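Local coordinates for EXOU (Pseudomonas aeruginosa, PDB 4AKX), which is a cytotoxin of the type III secretion system, probably a patatin-like phospholipase, that forms a complex with its chaperone SpcU, at residues 54-59 and 70-75; 207-212 and 226-231. All blocks are in the same frame, centred on the assembly; numbering follows the deposited sequence.

Contact 1 of 2, residues 54-59 and 70-75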
loop_
_atom_site.group_PDB
_atom_site.type_symbol
_atom_site.label_atom_id
_atom_site.label_comp_id
_atom_site.label_asym_id
_atom_site.label_seq_id
_atom_site.Cartn_x
_atom_site.Cartn_y
_atom_site.Cartn_z
ATOM N N GLY B 54 26.328 12.985 45.475
ATOM C CA GLY B 54 27.559 13.030 44.702
ATOM C C GLY B 54 27.701 14.187 43.707
ATOM O O GLY B 54 26.820 15.075 43.618
ATOM N N PRO B 55 28.822 14.182 42.944
ATOM C CA PRO B 55 29.127 15.190 41.931
ATOM C C PRO B 55 28.055 15.213 40.858
ATOM O O PRO B 55 27.746 16.279 40.310
ATOM C CB PRO B 55 30.445 14.690 41.319
ATOM C CG PRO B 55 30.987 13.695 42.298
ATOM C CD PRO B 55 29.791 13.068 42.923
ATOM N N ARG B 56 27.480 14.032 40.579
ATOM C CA ARG B 56 26.497 13.866 39.505
ATOM C C ARG B 56 25.063 13.808 39.997
ATOM O O ARG B 56 24.176 13.415 39.262
ATOM C CB ARG B 56 26.858 12.668 38.611
ATOM C CG ARG B 56 28.076 12.963 37.747
ATOM C CD ARG B 56 28.368 11.901 36.721
ATOM N NE ARG B 56 27.345 11.881 35.687
ATOM C CZ ARG B 56 27.267 10.949 34.740
ATOM N NH1 ARG B 56 28.175 9.972 34.670
ATOM N NH2 ARG B 56 26.284 10.992 33.855
ATOM N N GLN B 57 24.863 14.203 41.252
ATOM C CA GLN B 57 23.560 14.589 41.814
ATOM C C GLN B 57 22.500 13.500 41.738
ATOM O O GLN B 57 21.312 13.786 41.515
ATOM C CB GLN B 57 23.055 15.882 41.189
ATOM C CG GLN B 57 23.889 17.093 41.568
ATOM C CD GLN B 57 23.894 18.152 40.484
ATOM O OE1 GLN B 57 24.410 17.940 39.382
ATOM N NE2 GLN B 57 23.308 19.299 40.785
ATOM N N ILE B 58 22.934 12.253 41.932
ATOM C CA ILE B 58 22.065 11.084 41.754
ATOM C C ILE B 58 20.759 11.218 42.583
ATOM O O ILE B 58 20.794 11.312 43.812
ATOM C CB ILE B 58 22.790 9.756 42.148
ATOM C CG1 ILE B 58 24.265 9.675 41.661
ATOM C CG2 ILE B 58 22.005 8.566 41.663
ATOM C CD1 ILE B 58 24.462 9.607 40.159
ATOM N N THR B 59 19.607 11.236 41.915
ATOM C CA THR B 59 18.326 11.081 42.631
ATOM C C THR B 59 17.575 9.808 42.268
ATOM O O THR B 59 17.314 9.556 41.097
ATOM C CB THR B 59 17.396 12.245 42.376
ATOM O OG1 THR B 59 18.008 13.434 42.857
ATOM C CG2 THR B 59 16.110 12.040 43.118
ATOM N N LEU B 70 15.537 7.083 38.094
ATOM C CA LEU B 70 16.820 7.742 38.313
ATOM C C LEU B 70 16.900 9.112 37.639
ATOM O O LEU B 70 16.533 9.266 36.477
ATOM C CB LEU B 70 17.927 6.850 37.806
ATOM C CG LEU B 70 19.342 7.393 37.739
ATOM C CD1 LEU B 70 19.812 7.679 39.146
ATOM C CD2 LEU B 70 20.253 6.359 37.093
ATOM N N GLN B 71 17.357 10.111 38.384
ATOM C CA GLN B 71 17.650 11.425 37.811
ATOM C C GLN B 71 19.075 11.842 38.167
ATOM O O GLN B 71 19.537 11.632 39.295
ATOM C CB GLN B 71 16.662 12.462 38.307
ATOM C CG GLN B 71 16.573 13.692 37.432
ATOM C CD GLN B 71 16.108 14.917 38.199
ATOM O OE1 GLN B 71 15.294 14.826 39.123
ATOM N NE2 GLN B 71 16.621 16.071 37.816
ATOM N N LEU B 72 19.781 12.420 37.205
ATOM C CA LEU B 72 21.220 12.536 37.326
ATOM C C LEU B 72 21.678 13.657 36.418
ATOM O O LEU B 72 21.078 13.896 35.375
ATOM C CB LEU B 72 21.859 11.201 36.968
ATOM C CG LEU B 72 23.285 10.968 36.474
ATOM C CD1 LEU B 72 23.620 9.477 36.525
ATOM C CD2 LEU B 72 23.462 11.469 35.051
ATOM N N SER B 73 22.707 14.379 36.852
ATOM C CA SER B 73 23.243 15.504 36.098
ATOM C C SER B 73 23.792 15.041 34.759
ATOM O O SER B 73 24.397 13.966 34.664
ATOM C CB SER B 73 24.353 16.193 36.891
ATOM O OG SER B 73 25.487 15.344 37.001
ATOM N N ARG B 74 23.600 15.866 33.734
ATOM C CA ARG B 74 24.187 15.623 32.418
ATOM C C ARG B 74 25.648 15.194 32.551
ATOM O O ARG B 74 26.359 15.683 33.420
ATOM C CB ARG B 74 24.073 16.874 31.538
ATOM C CG ARG B 74 22.656 17.200 31.080
ATOM C CD ARG B 74 22.128 16.128 30.134
ATOM N NE ARG B 74 22.875 16.106 28.877
ATOM C CZ ARG B 74 22.333 16.369 27.680
ATOM N NH1 ARG B 74 21.025 16.648 27.554
ATOM N NH2 ARG B 74 23.108 16.335 26.601
ATOM N N PRO B 75 26.091 14.270 31.695
ATOM C CA PRO B 75 27.404 13.665 31.793
ATOM C C PRO B 75 28.465 14.690 31.632
ATOM O O PRO B 75 28.181 15.802 31.246
ATOM C CB PRO B 75 27.457 12.729 30.589
ATOM C CG PRO B 75 26.033 12.484 30.230
ATOM C CD PRO B 75 25.354 13.785 30.525
#
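T59 and Q71 form a hydrogen-bonded pair in an antiparallel beta hairpin made by strands 58-63 and 68-73. T59 N donates to Q71 O at 2.7 Å, and Q71 N answers to T59 O at 2.8 Å. Beta-branched T59 suits an extended strand, and its CB lies beside that of Q71. Beyond this pair the first segment leaves regular pairing: the type I turn from G54 to Q57 leads into a G1 bulge against strand 50-53. On the other side R56 O accepts from S73 N (3.0 Å), which sits 39° above the carbonyl plane. I58 bridges two leucines, its CG2 on L70 CD1 (3.5 Å) and its CD1 on L72 CD1 (3.7 Å), so branched hydrocarbon fills the buried side. R56 reaches along the end of the hairpin because its chain bends at chi3 (69°). Its guanidinium has L72 CD1 over one face, S73 O at the edge, and P75 CA over the opposite face, 3.6 Å from R56 NH2. Farther out, M465 and V469 of helix 463-472 close the apolar side further, and R74 turns away from 54-59 into a salt bridge with D343. On the other edge of the hairpin, strand 446-451 pairs with 68-73, and there Q71 NE2 bonds to S446 OG.

Contact 2 of 2, residues 207-212 and 226-231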
loop_
_atom_site.group_PDB
_atom_site.type_symbol
_atom_site.label_atom_id
_atom_site.label_comp_id
_atom_site.label_asym_id
_atom_site.label_seq_id
_atom_site.Cartn_x
_atom_site.Cartn_y
_atom_site.Cartn_z
ATOM N N ALA B 207 52.951 23.733 20.338
ATOM C CA ALA B 207 52.040 23.438 21.443
ATOM C C ALA B 207 52.479 22.188 22.192
ATOM O O ALA B 207 52.852 22.273 23.359
ATOM C CB ALA B 207 50.612 23.307 20.939
ATOM N N VAL B 208 52.509 21.056 21.487
ATOM C CA VAL B 208 52.901 19.753 22.058
ATOM C C VAL B 208 54.245 19.774 22.772
ATOM O O VAL B 208 54.387 19.228 23.866
ATOM C CB VAL B 208 52.929 18.623 20.997
ATOM C CG1 VAL B 208 51.523 18.286 20.522
ATOM C CG2 VAL B 208 53.819 18.991 19.815
ATOM N N LEU B 209 55.235 20.404 22.147
ATOM C CA LEU B 209 56.551 20.482 22.743
ATOM C C LEU B 209 56.547 21.412 23.945
ATOM O O LEU B 209 57.266 21.164 24.910
ATOM C CB LEU B 209 57.606 20.871 21.711
ATOM C CG LEU B 209 57.974 19.738 20.739
ATOM C CD1 LEU B 209 58.626 20.302 19.481
ATOM C CD2 LEU B 209 58.832 18.640 21.367
ATOM N N GLY B 210 55.690 22.439 23.912
ATOM C CA GLY B 210 55.588 23.406 25.012
ATOM C C GLY B 210 54.974 22.831 26.279
ATOM O O GLY B 210 55.472 23.049 27.394
ATOM N N GLN B 211 53.872 22.112 26.096
ATOM C CA GLN B 211 53.218 21.376 27.177
ATOM C C GLN B 211 54.165 20.360 27.828
ATOM O O GLN B 211 54.309 20.339 29.055
ATOM C CB GLN B 211 51.945 20.683 26.666
ATOM C CG GLN B 211 50.925 21.623 26.027
ATOM C CD GLN B 211 50.103 22.443 27.034
ATOM O OE1 GLN B 211 50.445 22.545 28.220
ATOM N NE2 GLN B 211 49.009 23.036 26.551
ATOM N N ILE B 212 54.822 19.539 27.001
ATOM C CA ILE B 212 55.870 18.611 27.468
ATOM C C ILE B 212 56.783 19.230 28.531
ATOM O O ILE B 212 57.100 18.580 29.529
ATOM C CB ILE B 212 56.717 18.043 26.291
ATOM C CG1 ILE B 212 56.118 16.720 25.794
ATOM C CG2 ILE B 212 58.171 17.825 26.707
ATOM C CD1 ILE B 212 56.417 16.415 24.342
ATOM N N ALA B 226 60.875 9.926 23.727
ATOM C CA ALA B 226 61.006 9.342 22.392
ATOM C C ALA B 226 60.233 10.189 21.381
ATOM O O ALA B 226 60.685 10.372 20.246
ATOM C CB ALA B 226 60.501 7.905 22.383
ATOM N N ILE B 227 59.082 10.719 21.807
ATOM C CA ILE B 227 58.193 11.476 20.928
ATOM C C ILE B 227 58.691 12.886 20.654
ATOM O O ILE B 227 58.513 13.394 19.561
ATOM C CB ILE B 227 56.749 11.522 21.480
ATOM C CG1 ILE B 227 55.910 10.387 20.871
ATOM C CG2 ILE B 227 56.094 12.858 21.162
ATOM C CD1 ILE B 227 54.769 9.907 21.737
ATOM N N ALA B 228 59.313 13.511 21.648
ATOM C CA ALA B 228 59.767 14.892 21.520
ATOM C C ALA B 228 61.133 14.994 20.839
ATOM O O ALA B 228 61.525 16.059 20.355
ATOM C CB ALA B 228 59.790 15.573 22.881
ATOM N N SER B 229 61.868 13.892 20.812
ATOM C CA SER B 229 63.072 13.829 19.990
ATOM C C SER B 229 62.710 13.589 18.522
ATOM O O SER B 229 63.405 14.050 17.623
ATOM C CB SER B 229 64.071 12.784 20.514
ATOM O OG SER B 229 64.976 13.372 21.447
ATOM N N ARG B 230 61.595 12.902 18.281
ATOM C CA ARG B 230 61.023 12.867 16.943
ATOM C C ARG B 230 60.581 14.266 16.511
ATOM O O ARG B 230 60.981 14.745 15.447
ATOM C CB ARG B 230 59.870 11.863 16.851
ATOM C CG ARG B 230 60.318 10.453 16.512
ATOM C CD ARG B 230 59.370 9.396 17.073
ATOM N NE ARG B 230 60.106 8.227 17.588
ATOM C CZ ARG B 230 59.607 7.339 18.457
ATOM N NH1 ARG B 230 58.354 7.473 18.918
ATOM N NH2 ARG B 230 60.359 6.320 18.872
ATOM N N LEU B 231 59.807 14.940 17.358
ATOM C CA LEU B 231 59.234 16.229 16.989
ATOM C C LEU B 231 60.303 17.272 16.661
ATOM O O LEU B 231 60.217 17.949 15.631
ATOM C CB LEU B 231 58.241 16.736 18.047
ATOM C CG LEU B 231 56.947 15.901 18.235
ATOM C CD1 LEU B 231 56.163 16.320 19.473
ATOM C CD2 LEU B 231 56.049 15.892 16.999
#
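L209 and A228 mark where helix 195-214 and helix 222-232 come together, their CA atoms 6.6 Å apart. The two helices follow one another closely in the patatin-like region, with the short helix 216-219 between them. Their segments run closer to antiparallel than to perpendicular, at 139°, with the axes 10.6 Å apart. At that separation the backbones stay clear of each other, and aliphatic branches span the gap.

L209 spans most of it. Its CB leaves the helix obliquely, but with CG anti to the carbonyl carbon (chi1 -74°) the chain swings across. CG then lies beside L231 CB at 4.0 Å. At the fork, CD1 meets L231 CB at 3.9 Å. CD2 meets A228 CB at 3.6 Å and lies near A228 O, while still touching CB and CD1 of L231. Leucine suits this position because its two methyls can serve two neighbours at once. The L209 and L231 side chains run antiparallel alongside one another, each reaching toward the other's helix.

A228 is small enough to receive two tips: besides L209 CD2, its methyl meets I212 CD1 at 3.8 Å. I212, one turn after V208, sets its CB toward the partner helix, and its CD1 is far enough out to reach that methyl. V208 is shorter, and L231 comes to it: L231 CD1 touches V208 CG2 at 3.6 Å, the two side chains crossing at about a right angle. V237 packs on both V208 and L231, and L242 of helix 239-246 also covers V208, which extends the apolar cluster to a third helix. Every side-chain meeting between the segments is thus aliphatic carbon against aliphatic carbon, so the pairing rests on fit and on the exclusion of water, without directional bonds.

In the fold
Contact 1 is the more interior of the two, about 22 Å from the centre of the chain with six of its eleven touching residues buried; contact 2 is more peripheral, at about 27 Å with two of five. Their centres are 38 Å apart, and they share no helix or strand. Contact 1 joins neighbouring strands, so backbone hydrogen bonds set its alignment, with apolar side chains on one side and polar groups of S73, Q57 and R56 around the end away from the hairpin's connecting turn. Contact 2 joins helices whose backbone bonds are used internally, and it depends on hydrocarbon alone. With fewer touching residues it buries 221 Å², against 467 Å² in contact 1.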